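Histidine--tRNA ligase (PDB 1H4V) catalyses the ATP-dependent attachment of L-histidine to tRNA(His), releasing AMP and diphosphate, and works as a homodimeric class II aminoacyl-tRNA synthetase. Local coordinates at residues A[37-42]-A[104-109]; A[81-86]-A[126-131]; A[332-337]-A[381-386]; A[336-341]-A[361-366]. All blocks are in the same frame, centred on the assembly; numbering follows the deposited sequence.

In the fold
Contacts 1 and 2 lie in the catalytic domain and contacts 3 and 4 in the anticodon-binding domain, with the centres of contacts 1 and 3 about 46 Å apart. Contacts 1 and 2 meet on one sheet, where strand 102-111 pairs with strand 123-132. Contact 1, buried, adds the short edge strand 37-38 beside the second subunit; contact 2, partly buried, sets the start of helix 83-92 over the sheet through polar side chains and a methionine. Contact 3 is the buried parallel pairing of the second domain, rich in backbone bonds and aliphatic groups. Contact 4, at the surface, shares Leu336 and Thr337 with it and relies on proline packing and a water.

Contact 1. Residues A[37-42]-A[104-109]; sequences LELVTP and LWMAGP
Trp105 and Glu38 make the closely packed end of this contact. Glu38 CG stands 3.6 Å above the indole plane of Trp105, offset toward the rim. Glu38 CB comes to 3.4 Å from Trp105 NE1. The carboxylate plane is inclined 27° to the ring. With CG of Glu38 anti to the backbone N (chi1 -173°), the chain is laid out along the indole and its acid group reaches the six-membered ring. Beneath this overlap the backbones pair as parallel strands. Trp105 N donates to Leu37 O at 3.0 Å, and Trp105 O takes Leu39 N at 2.9 Å, a bond that lies almost on the extension of its C=O. Leu37 and Leu104 share the other face of the sheet. Met106 continues the tight side, its CG 3.0 Å from Leu39 O and its sulfur 3.8 Å from Leu39 CD1.

The looser side is held more lightly. Farther along, the Met106 sulfur accepts a weak, long hydrogen bond from Thr41 N. A water joins the strands on the Glu38 side, donating to Glu38 OE1 at 2.6 Å and accepting from Ala107 N.

The segments belong to the antiparallel-dominated sheet of the class II catalytic domain, with 37-38 at its edge against the second subunit. Arg28 forms a salt bridge with Glu38 OE2, which also accepts from Gln21 of the second subunit. Glu38 thus combines apolar contact through its methylenes with charge pairing at its end, and the nearby arginine would probably favour its ionised form.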
loop_
_atom_site.group_PDB
_atom_site.type_symbol
_atom_site.label_atom_id
_atom_site.label_comp_id
_atom_site.label_asym_id
_atom_site.label_seq_id
_atom_site.Cartn_x
_atom_site.Cartn_y
_atom_site.Cartn_z
ATOM N N LEU A 37 -7.721 -8.103 -12.225
ATOM C CA LEU A 37 -7.428 -8.750 -10.945
ATOM C C LEU A 37 -6.304 -7.956 -10.263
ATOM O O LEU A 37 -5.328 -7.588 -10.916
ATOM C CB LEU A 37 -6.977 -10.182 -11.217
ATOM C CG LEU A 37 -6.585 -11.124 -10.081
ATOM C CD1 LEU A 37 -7.763 -11.327 -9.128
ATOM C CD2 LEU A 37 -6.160 -12.460 -10.693
ATOM N N GLU A 38 -6.427 -7.681 -8.970
ATOM C CA GLU A 38 -5.379 -6.913 -8.304
ATOM C C GLU A 38 -4.145 -7.746 -8.021
ATOM O O GLU A 38 -4.226 -8.866 -7.524
ATOM C CB GLU A 38 -5.857 -6.278 -6.988
ATOM C CG GLU A 38 -4.774 -5.335 -6.407
ATOM C CD GLU A 38 -5.202 -4.561 -5.170
ATOM O OE1 GLU A 38 -4.377 -3.766 -4.665
ATOM O OE2 GLU A 38 -6.347 -4.734 -4.695
ATOM N N LEU A 39 -2.993 -7.179 -8.330
ATOM C CA LEU A 39 -1.730 -7.869 -8.118
ATOM C C LEU A 39 -0.716 -6.936 -7.445
ATOM O O LEU A 39 -0.587 -5.768 -7.825
ATOM C CB LEU A 39 -1.210 -8.351 -9.477
ATOM C CG LEU A 39 0.150 -9.017 -9.711
ATOM C CD1 LEU A 39 1.226 -8.016 -9.434
ATOM C CD2 LEU A 39 0.313 -10.261 -8.847
ATOM N N VAL A 40 -0.024 -7.435 -6.427
ATOM C CA VAL A 40 0.999 -6.632 -5.760
ATOM C C VAL A 40 2.347 -7.351 -5.903
ATOM O O VAL A 40 2.522 -8.455 -5.387
ATOM C CB VAL A 40 0.716 -6.436 -4.243
ATOM C CG1 VAL A 40 1.827 -5.581 -3.634
ATOM C CG2 VAL A 40 -0.644 -5.762 -4.020
ATOM N N THR A 41 3.291 -6.741 -6.616
ATOM C CA THR A 41 4.604 -7.356 -6.781
ATOM C C THR A 41 5.552 -6.814 -5.728
ATOM O O THR A 41 5.235 -5.842 -5.035
ATOM C CB THR A 41 5.204 -7.068 -8.169
ATOM O OG1 THR A 41 5.442 -5.661 -8.315
ATOM C CG2 THR A 41 4.259 -7.530 -9.252
ATOM N N PRO A 42 6.732 -7.437 -5.585
ATOM C CA PRO A 42 7.694 -6.961 -4.586
ATOM C C PRO A 42 8.284 -5.591 -4.907
ATOM O O PRO A 42 8.275 -5.141 -6.053
ATOM C CB PRO A 42 8.756 -8.060 -4.587
ATOM C CG PRO A 42 7.961 -9.286 -4.905
ATOM C CD PRO A 42 7.098 -8.788 -6.046
ATOM N N LEU A 104 -4.812 -7.435 -15.397
ATOM C CA LEU A 104 -4.243 -7.191 -14.071
ATOM C C LEU A 104 -4.073 -5.706 -13.810
ATOM O O LEU A 104 -3.917 -4.907 -14.736
ATOM C CB LEU A 104 -2.870 -7.859 -13.942
ATOM C CG LEU A 104 -2.714 -9.340 -14.309
ATOM C CD1 LEU A 104 -1.233 -9.645 -14.464
ATOM C CD2 LEU A 104 -3.334 -10.226 -13.255
ATOM N N TRP A 105 -4.115 -5.328 -12.543
ATOM C CA TRP A 105 -3.894 -3.941 -12.198
ATOM C C TRP A 105 -3.131 -3.926 -10.893
ATOM O O TRP A 105 -3.148 -4.899 -10.129
ATOM C CB TRP A 105 -5.205 -3.148 -12.084
ATOM C CG TRP A 105 -5.946 -3.329 -10.804
ATOM C CD1 TRP A 105 -6.848 -4.308 -10.504
ATOM C CD2 TRP A 105 -5.856 -2.494 -9.648
ATOM N NE1 TRP A 105 -7.330 -4.133 -9.230
ATOM C CE2 TRP A 105 -6.736 -3.030 -8.678
ATOM C CE3 TRP A 105 -5.112 -1.348 -9.333
ATOM C CZ2 TRP A 105 -6.903 -2.453 -7.410
ATOM C CZ3 TRP A 105 -5.279 -0.773 -8.068
ATOM C CH2 TRP A 105 -6.168 -1.333 -7.122
ATOM N N MET A 106 -2.461 -2.809 -10.644
ATOM C CA MET A 106 -1.651 -2.663 -9.457
ATOM C C MET A 106 -1.415 -1.187 -9.166
ATOM O O MET A 106 -1.395 -0.342 -10.066
ATOM C CB MET A 106 -0.321 -3.393 -9.693
ATOM C CG MET A 106 0.772 -3.205 -8.649
ATOM S SD MET A 106 2.163 -4.332 -9.011
ATOM C CE MET A 106 3.230 -3.325 -10.066
ATOM N N ALA A 107 -1.256 -0.883 -7.890
ATOM C CA ALA A 107 -0.982 0.466 -7.453
ATOM C C ALA A 107 0.154 0.320 -6.459
ATOM O O ALA A 107 0.130 -0.568 -5.610
ATOM C CB ALA A 107 -2.205 1.063 -6.781
ATOM N N GLY A 108 1.161 1.173 -6.563
ATOM C CA GLY A 108 2.255 1.071 -5.619
ATOM C C GLY A 108 3.397 2.017 -5.902
ATOM O O GLY A 108 3.377 2.744 -6.884
ATOM N N PRO A 109 4.414 2.036 -5.042
ATOM C CA PRO A 109 5.551 2.932 -5.260
ATOM C C PRO A 109 6.513 2.477 -6.357
ATOM O O PRO A 109 6.653 1.281 -6.611
ATOM C CB PRO A 109 6.217 2.965 -3.887
ATOM C CG PRO A 109 5.953 1.613 -3.367
ATOM C CD PRO A 109 4.489 1.415 -3.709
HETATM O O HOH W 1 -2.142 -3.174 -5.765
#

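Contact 2. Residues A[81-86]-A[126-131]; sequences EGTAAM and QVNYEA
Ala84 N donates to Glu81 OE2 at 2.7 Å, a capping bond met nearly along the carboxylate C-O axis that fastens the start of helix 83-92 where Gly82 and Thr83 come up against strand 123-132. The other oxygen of Glu81 is held by a salt bridge to Lys52.

Across from this turn, the Asn128 amide lies beside Gly82, its ND2 3.9 Å from the glycine CA. Gln126 NE2 donates to Asn128 OD1 at 2.8 Å, in the carbonyl plane and on a lone pair, which helps to set the rotation of the asparagine amide. Gly82 allows this closeness, since a side chain there would run into OD1. Were Asn128 an alanine, Gln126 NE2 would probably be left without this acceptor, and a gap would be likely to open beside Gly82.

Farther along the strand, Met86 passes obliquely by Asn128, with SD 3.7 Å from Asn128 CB; a bend at chi3 (84°) carries its methyl to 4.0 Å from Glu130 CB. Thr83 crosses Glu130 at about a right angle, its OG1 3.7 Å from Glu130 OE2. Glu130 OE1 has a weak hydrogen bond to Tyr288, whereas OE2 is buried without a partner in the model.

Helix 83-92 thus packs at its start against Gln126, Asn128 and Glu130 on the second strand of the antiparallel motif 2 hairpin of class II synthetases.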
loop_
_atom_site.group_PDB
_atom_site.type_symbol
_atom_site.label_atom_id
_atom_site.label_comp_id
_atom_site.label_asym_id
_atom_site.label_seq_id
_atom_site.Cartn_x
_atom_site.Cartn_y
_atom_site.Cartn_z
ATOM N N GLU A 81 9.319 0.485 -12.672
ATOM C CA GLU A 81 8.123 0.468 -13.517
ATOM C C GLU A 81 7.261 -0.712 -13.090
ATOM O O GLU A 81 7.710 -1.579 -12.350
ATOM C CB GLU A 81 8.503 0.279 -14.990
ATOM C CG GLU A 81 9.146 -1.075 -15.265
ATOM C CD GLU A 81 9.071 -1.481 -16.726
ATOM O OE1 GLU A 81 9.587 -0.728 -17.580
ATOM O OE2 GLU A 81 8.493 -2.553 -17.021
ATOM N N GLY A 82 6.033 -0.760 -13.585
ATOM C CA GLY A 82 5.156 -1.852 -13.216
ATOM C C GLY A 82 5.006 -2.977 -14.220
ATOM O O GLY A 82 4.903 -4.143 -13.824
ATOM N N THR A 83 5.013 -2.636 -15.507
ATOM C CA THR A 83 4.810 -3.618 -16.580
ATOM C C THR A 83 5.680 -4.864 -16.553
ATOM O O THR A 83 5.150 -5.973 -16.552
ATOM C CB THR A 83 4.934 -2.967 -17.980
ATOM O OG1 THR A 83 4.104 -1.797 -18.042
ATOM C CG2 THR A 83 4.468 -3.953 -19.066
ATOM N N ALA A 84 7.003 -4.698 -16.536
ATOM C CA ALA A 84 7.899 -5.850 -16.512
ATOM C C ALA A 84 7.638 -6.752 -15.302
ATOM O O ALA A 84 7.695 -7.976 -15.413
ATOM C CB ALA A 84 9.356 -5.399 -16.521
ATOM N N ALA A 85 7.359 -6.145 -14.154
ATOM C CA ALA A 85 7.086 -6.905 -12.932
ATOM C C ALA A 85 5.803 -7.718 -13.073
ATOM O O ALA A 85 5.725 -8.855 -12.616
ATOM C CB ALA A 85 6.968 -5.965 -11.745
ATOM N N MET A 86 4.797 -7.131 -13.709
ATOM C CA MET A 86 3.522 -7.817 -13.903
ATOM C C MET A 86 3.667 -8.952 -14.898
ATOM O O MET A 86 3.125 -10.034 -14.675
ATOM C CB MET A 86 2.445 -6.815 -14.338
ATOM C CG MET A 86 2.157 -5.830 -13.211
ATOM S SD MET A 86 1.272 -4.347 -13.647
ATOM C CE MET A 86 -0.431 -4.972 -13.568
ATOM N N GLN A 126 2.212 4.885 -8.799
ATOM C CA GLN A 126 1.450 4.844 -10.022
ATOM C C GLN A 126 0.514 3.674 -10.033
ATOM O O GLN A 126 0.689 2.711 -9.275
ATOM C CB GLN A 126 2.356 4.826 -11.265
ATOM C CG GLN A 126 3.383 3.738 -11.373
ATOM C CD GLN A 126 4.069 3.748 -12.748
ATOM O OE1 GLN A 126 4.491 4.799 -13.240
ATOM N NE2 GLN A 126 4.179 2.574 -13.367
ATOM N N VAL A 127 -0.515 3.791 -10.858
ATOM C CA VAL A 127 -1.485 2.726 -11.008
ATOM C C VAL A 127 -1.190 2.085 -12.346
ATOM O O VAL A 127 -1.005 2.784 -13.338
ATOM C CB VAL A 127 -2.921 3.276 -11.007
ATOM C CG1 VAL A 127 -3.892 2.188 -11.461
ATOM C CG2 VAL A 127 -3.280 3.778 -9.604
ATOM N N ASN A 128 -1.116 0.762 -12.376
ATOM C CA ASN A 128 -0.846 0.058 -13.623
ATOM C C ASN A 128 -1.988 -0.862 -13.976
ATOM O O ASN A 128 -2.595 -1.472 -13.100
ATOM C CB ASN A 128 0.431 -0.790 -13.534
ATOM C CG ASN A 128 1.696 0.027 -13.708
ATOM O OD1 ASN A 128 2.182 0.657 -12.770
ATOM N ND2 ASN A 128 2.236 0.019 -14.916
ATOM N N TYR A 129 -2.265 -0.953 -15.267
ATOM C CA TYR A 129 -3.296 -1.833 -15.786
ATOM C C TYR A 129 -2.647 -2.587 -16.944
ATOM O O TYR A 129 -2.022 -1.982 -17.810
ATOM C CB TYR A 129 -4.486 -1.050 -16.327
ATOM C CG TYR A 129 -5.417 -1.932 -17.130
ATOM C CD1 TYR A 129 -6.256 -2.857 -16.500
ATOM C CD2 TYR A 129 -5.433 -1.871 -18.519
ATOM C CE1 TYR A 129 -7.087 -3.697 -17.236
ATOM C CE2 TYR A 129 -6.254 -2.707 -19.267
ATOM C CZ TYR A 129 -7.079 -3.616 -18.617
ATOM O OH TYR A 129 -7.893 -4.439 -19.357
ATOM N N GLU A 130 -2.820 -3.898 -16.966
ATOM C CA GLU A 130 -2.234 -4.725 -18.008
ATOM C C GLU A 130 -3.190 -5.844 -18.459
ATOM O O GLU A 130 -3.769 -6.561 -17.638
ATOM C CB GLU A 130 -0.932 -5.333 -17.470
ATOM C CG GLU A 130 0.353 -4.913 -18.175
ATOM C CD GLU A 130 0.565 -3.407 -18.281
ATOM O OE1 GLU A 130 0.705 -2.918 -19.418
ATOM O OE2 GLU A 130 0.608 -2.709 -17.246
ATOM N N ALA A 131 -3.355 -5.972 -19.771
ATOM C CA ALA A 131 -4.190 -7.010 -20.378
ATOM C C ALA A 131 -3.213 -7.852 -21.191
ATOM O O ALA A 131 -2.746 -7.425 -22.240
ATOM C CB ALA A 131 -5.226 -6.381 -21.295
#

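Contact 3. Residues A[332-337]-A[381-386]; sequences YLIPLT and AGFLGE
Ile334 and Phe383 stand side by side on one face of two parallel strands, with Ile334 CB 4.1 Å from CD2 of the phenyl ring. Leu336, just past the strand, brings CD2 to the edge of the same ring, near its plane, at 4.5 Å from Phe383 CD2. In Ile334, CG1 lies beside the backbone N (chi1 -65°), and from there CD1 folds over the neighbouring strand to 3.3 Å from Gly382 O.

On the reverse face, Leu333 and Leu384 meet through their methyls, CD2 to CD1 at 4.2 Å. Leu333 CD2 also rests 3.8 Å from Gly382 CA, occupying the place where a side chain on that glycine would collide with it. Helix 338-351 covers this side through Leu347 and Ala344, whereas helix 366-375 packs on Phe383 through Pro366 and Leu370.

The main chains bond in regular alternation. Gly382 N donates to Tyr332 O, Gly382 O receives Ile334 N, Ile334 O receives Leu384 N, and Leu384 O receives Leu336 N. The strand axes are inclined by 24°. These neighbouring strands belong to the mixed five-stranded sheet of the anticodon-binding domain, which carries helices on both faces.

The backbone groups facing each other are paired here, while Leu333 and Phe383 bond to the strands beyond. The side chains that meet across the strands are hydrocarbon, so the union of sheet and helices probably rests largely on apolar burial.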
loop_
_atom_site.group_PDB
_atom_site.type_symbol
_atom_site.label_atom_id
_atom_site.label_comp_id
_atom_site.label_asym_id
_atom_site.label_seq_id
_atom_site.Cartn_x
_atom_site.Cartn_y
_atom_site.Cartn_z
ATOM N N TYR A 332 -16.005 12.597 22.343
ATOM C CA TYR A 332 -14.772 13.113 22.923
ATOM C C TYR A 332 -15.039 13.316 24.415
ATOM O O TYR A 332 -15.758 14.236 24.813
ATOM C CB TYR A 332 -14.360 14.441 22.289
ATOM C CG TYR A 332 -12.962 14.855 22.684
ATOM C CD1 TYR A 332 -11.853 14.144 22.229
ATOM C CD2 TYR A 332 -12.748 15.914 23.559
ATOM C CE1 TYR A 332 -10.563 14.472 22.644
ATOM C CE2 TYR A 332 -11.461 16.251 23.980
ATOM C CZ TYR A 332 -10.376 15.525 23.521
ATOM O OH TYR A 332 -9.105 15.839 23.954
ATOM N N LEU A 333 -14.461 12.440 25.230
ATOM C CA LEU A 333 -14.625 12.453 26.683
ATOM C C LEU A 333 -13.712 13.413 27.424
ATOM O O LEU A 333 -12.497 13.408 27.236
ATOM C CB LEU A 333 -14.407 11.048 27.233
ATOM C CG LEU A 333 -15.604 10.117 27.091
ATOM C CD1 LEU A 333 -15.159 8.664 27.150
ATOM C CD2 LEU A 333 -16.605 10.441 28.194
ATOM N N ILE A 334 -14.307 14.225 28.292
ATOM C CA ILE A 334 -13.552 15.204 29.066
ATOM C C ILE A 334 -13.568 14.831 30.549
ATOM O O ILE A 334 -14.602 14.941 31.218
ATOM C CB ILE A 334 -14.150 16.631 28.923
ATOM C CG1 ILE A 334 -14.022 17.117 27.487
ATOM C CG2 ILE A 334 -13.460 17.602 29.878
ATOM C CD1 ILE A 334 -14.950 16.454 26.533
ATOM N N PRO A 335 -12.426 14.369 31.085
ATOM C CA PRO A 335 -12.373 14.003 32.507
ATOM C C PRO A 335 -12.254 15.307 33.294
ATOM O O PRO A 335 -11.506 16.197 32.903
ATOM C CB PRO A 335 -11.111 13.139 32.601
ATOM C CG PRO A 335 -10.234 13.700 31.528
ATOM C CD PRO A 335 -11.189 13.981 30.384
ATOM N N LEU A 336 -13.013 15.447 34.375
ATOM C CA LEU A 336 -12.951 16.676 35.159
ATOM C C LEU A 336 -11.969 16.574 36.316
ATOM O O LEU A 336 -11.425 17.581 36.765
ATOM C CB LEU A 336 -14.346 17.048 35.659
ATOM C CG LEU A 336 -15.302 17.261 34.486
ATOM C CD1 LEU A 336 -16.696 17.589 34.991
ATOM C CD2 LEU A 336 -14.763 18.378 33.609
ATOM N N THR A 337 -11.746 15.362 36.802
ATOM C CA THR A 337 -10.792 15.164 37.884
ATOM C C THR A 337 -9.707 14.239 37.358
ATOM O O THR A 337 -9.852 13.648 36.285
ATOM C CB THR A 337 -11.432 14.511 39.137
ATOM O OG1 THR A 337 -11.918 13.203 38.807
ATOM C CG2 THR A 337 -12.571 15.366 39.661
ATOM N N ALA A 381 -19.928 15.208 23.167
ATOM C CA ALA A 381 -18.895 15.525 24.133
ATOM C C ALA A 381 -19.354 14.756 25.369
ATOM O O ALA A 381 -20.556 14.606 25.591
ATOM C CB ALA A 381 -18.863 17.009 24.413
ATOM N N GLY A 382 -18.412 14.241 26.151
ATOM C CA GLY A 382 -18.775 13.499 27.344
ATOM C C GLY A 382 -18.054 14.090 28.534
ATOM O O GLY A 382 -16.921 14.563 28.414
ATOM N N PHE A 383 -18.698 14.080 29.690
ATOM C CA PHE A 383 -18.067 14.634 30.869
ATOM C C PHE A 383 -18.072 13.660 32.026
ATOM O O PHE A 383 -19.101 13.063 32.350
ATOM C CB PHE A 383 -18.753 15.941 31.276
ATOM C CG PHE A 383 -18.684 17.000 30.223
ATOM C CD1 PHE A 383 -19.557 16.980 29.141
ATOM C CD2 PHE A 383 -17.717 18.002 30.289
ATOM C CE1 PHE A 383 -19.468 17.942 28.136
ATOM C CE2 PHE A 383 -17.619 18.972 29.286
ATOM C CZ PHE A 383 -18.494 18.941 28.212
ATOM N N LEU A 384 -16.903 13.497 32.635
ATOM C CA LEU A 384 -16.750 12.600 33.769
ATOM C C LEU A 384 -16.110 13.327 34.946
ATOM O O LEU A 384 -14.946 13.732 34.896
ATOM C CB LEU A 384 -15.894 11.395 33.390
ATOM C CG LEU A 384 -16.470 10.365 32.422
ATOM C CD1 LEU A 384 -15.379 9.357 32.078
ATOM C CD2 LEU A 384 -17.656 9.657 33.055
ATOM N N GLY A 385 -16.890 13.496 36.001
ATOM C CA GLY A 385 -16.396 14.158 37.182
ATOM C C GLY A 385 -16.719 13.317 38.396
ATOM O O GLY A 385 -17.248 12.204 38.282
ATOM N N GLU A 386 -16.403 13.863 39.565
ATOM C CA GLU A 386 -16.644 13.190 40.828
ATOM C C GLU A 386 -18.082 12.694 40.918
ATOM O O GLU A 386 -18.325 11.552 41.308
ATOM C CB GLU A 386 -16.350 14.155 41.968
ATOM C CG GLU A 386 -16.206 13.501 43.315
ATOM C CD GLU A 386 -15.853 14.498 44.394
ATOM O OE1 GLU A 386 -15.488 14.055 45.502
ATOM O OE2 GLU A 386 -15.946 15.724 44.138
#

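Contact 4. Residues A[336-341]-A[361-366]; sequences LTEEAV and LAPRKP
Leu336 CD2 lies 3.3 Å from Arg364 O and also touches Pro366 CG, at the start of helix 366-375, while the carbonyl O of Leu336 lies 3.4 Å from Pro363 CB. At Thr337 the backbone carbonyl carbon borders Pro363 CG, and the side chain turns back to its own helix: OG1 accepts from Ala340 N at 3.3 Å, the N-cap bond of helix 338-351.

This helix follows strand 331-335 and leads to strand 357-359, a beta-alpha-beta crossover between parallel neighbours in the anticodon-binding domain; the loop 361-366 then leads into helix 366-375. Next in line, Glu338 bends at chi2 (73°), which brings OE2 to the CD-CG edge of the Pro363 ring, 3.2 Å from CD. A water oxygen 3.1 Å from Glu338 OE1 donates to it, and the same water donates to Leu361 O.

Val341 ends the run one turn along, with CG1 4.1 Å from Leu361 CD2 and CG2 meeting Pro363 CD. With Val341 cut back to an alanine, the helix is likely to lose its hold on Leu361 and Pro363, leaving a gap against the loop. Ile138 of the second subunit also packs on Val341, and Pro101 of that subunit touches Leu361.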
loop_
_atom_site.group_PDB
_atom_site.type_symbol
_atom_site.label_atom_id
_atom_site.label_comp_id
_atom_site.label_asym_id
_atom_site.label_seq_id
_atom_site.Cartn_x
_atom_site.Cartn_y
_atom_site.Cartn_z
ATOM N N LEU A 336 -13.013 15.447 34.375
ATOM C CA LEU A 336 -12.951 16.676 35.159
ATOM C C LEU A 336 -11.969 16.574 36.316
ATOM O O LEU A 336 -11.425 17.581 36.765
ATOM C CB LEU A 336 -14.346 17.048 35.659
ATOM C CG LEU A 336 -15.302 17.261 34.486
ATOM C CD1 LEU A 336 -16.696 17.589 34.991
ATOM C CD2 LEU A 336 -14.763 18.378 33.609
ATOM N N THR A 337 -11.746 15.362 36.802
ATOM C CA THR A 337 -10.792 15.164 37.884
ATOM C C THR A 337 -9.707 14.239 37.358
ATOM O O THR A 337 -9.852 13.648 36.285
ATOM C CB THR A 337 -11.432 14.511 39.137
ATOM O OG1 THR A 337 -11.918 13.203 38.807
ATOM C CG2 THR A 337 -12.571 15.366 39.661
ATOM N N GLU A 338 -8.628 14.110 38.124
ATOM C CA GLU A 338 -7.514 13.266 37.742
ATOM C C GLU A 338 -7.909 11.795 37.751
ATOM O O GLU A 338 -7.432 11.018 36.930
ATOM C CB GLU A 338 -6.341 13.490 38.693
ATOM C CG GLU A 338 -5.039 12.903 38.180
ATOM C CD GLU A 338 -4.452 13.700 37.022
ATOM O OE1 GLU A 338 -3.632 13.130 36.269
ATOM O OE2 GLU A 338 -4.797 14.895 36.871
ATOM N N GLU A 339 -8.773 11.407 38.682
ATOM C CA GLU A 339 -9.213 10.013 38.763
ATOM C C GLU A 339 -10.118 9.665 37.584
ATOM O O GLU A 339 -10.205 8.504 37.182
ATOM C CB GLU A 339 -9.976 9.745 40.068
ATOM C CG GLU A 339 -10.548 8.329 40.160
ATOM C CD GLU A 339 -11.621 8.164 41.237
ATOM O OE1 GLU A 339 -12.281 7.099 41.245
ATOM O OE2 GLU A 339 -11.810 9.087 42.070
ATOM N N ALA A 340 -10.780 10.677 37.031
ATOM C CA ALA A 340 -11.690 10.477 35.915
ATOM C C ALA A 340 -10.966 10.223 34.585
ATOM O O ALA A 340 -11.564 9.723 33.633
ATOM C CB ALA A 340 -12.616 11.676 35.794
ATOM N N VAL A 341 -9.684 10.568 34.523
ATOM C CA VAL A 341 -8.881 10.363 33.317
ATOM C C VAL A 341 -8.888 8.874 32.956
ATOM O O VAL A 341 -9.149 8.498 31.818
ATOM C CB VAL A 341 -7.428 10.814 33.547
ATOM C CG1 VAL A 341 -6.570 10.455 32.342
ATOM C CG2 VAL A 341 -7.381 12.300 33.824
ATOM N N LEU A 361 -6.219 13.484 28.118
ATOM C CA LEU A 361 -5.394 12.831 29.132
ATOM C C LEU A 361 -5.246 13.594 30.438
ATOM O O LEU A 361 -4.737 13.047 31.411
ATOM C CB LEU A 361 -4.000 12.537 28.590
ATOM C CG LEU A 361 -3.758 11.127 28.057
ATOM C CD1 LEU A 361 -2.283 10.999 27.654
ATOM C CD2 LEU A 361 -4.121 10.103 29.126
ATOM N N ALA A 362 -5.672 14.849 30.468
ATOM C CA ALA A 362 -5.566 15.642 31.689
ATOM C C ALA A 362 -6.896 16.301 32.000
ATOM O O ALA A 362 -7.712 16.513 31.108
ATOM C CB ALA A 362 -4.484 16.708 31.533
ATOM N N PRO A 363 -7.145 16.621 33.279
ATOM C CA PRO A 363 -8.421 17.265 33.609
ATOM C C PRO A 363 -8.442 18.683 33.052
ATOM O O PRO A 363 -7.405 19.227 32.672
ATOM C CB PRO A 363 -8.428 17.268 35.136
ATOM C CG PRO A 363 -7.551 16.097 35.493
ATOM C CD PRO A 363 -6.423 16.230 34.502
ATOM N N ARG A 364 -9.629 19.267 32.995
ATOM C CA ARG A 364 -9.799 20.633 32.527
ATOM C C ARG A 364 -11.221 21.065 32.868
ATOM O O ARG A 364 -12.058 20.239 33.224
ATOM C CB ARG A 364 -9.544 20.734 31.015
ATOM C CG ARG A 364 -10.509 19.945 30.159
ATOM C CD ARG A 364 -9.866 18.695 29.570
ATOM N NE ARG A 364 -9.017 18.981 28.412
ATOM C CZ ARG A 364 -7.692 18.865 28.401
ATOM N NH1 ARG A 364 -7.045 18.470 29.491
ATOM N NH2 ARG A 364 -7.015 19.133 27.295
ATOM N N LYS A 365 -11.488 22.361 32.781
ATOM C CA LYS A 365 -12.818 22.869 33.084
ATOM C C LYS A 365 -13.795 22.362 32.022
ATOM O O LYS A 365 -13.409 22.133 30.869
ATOM C CB LYS A 365 -12.812 24.399 33.099
ATOM C CG LYS A 365 -11.814 25.020 34.070
ATOM C CD LYS A 365 -12.123 24.644 35.506
ATOM C CE LYS A 365 -11.260 25.440 36.473
ATOM N NZ LYS A 365 -11.472 26.911 36.313
ATOM N N PRO A 366 -15.073 22.180 32.399
ATOM C CA PRO A 366 -16.091 21.695 31.464
ATOM C C PRO A 366 -16.143 22.521 30.189
ATOM O O PRO A 366 -16.191 21.977 29.090
ATOM C CB PRO A 366 -17.381 21.811 32.271
ATOM C CG PRO A 366 -16.922 21.571 33.664
ATOM C CD PRO A 366 -15.657 22.399 33.732
HETATM O O HOH W 2 -3.620 11.416 33.717
#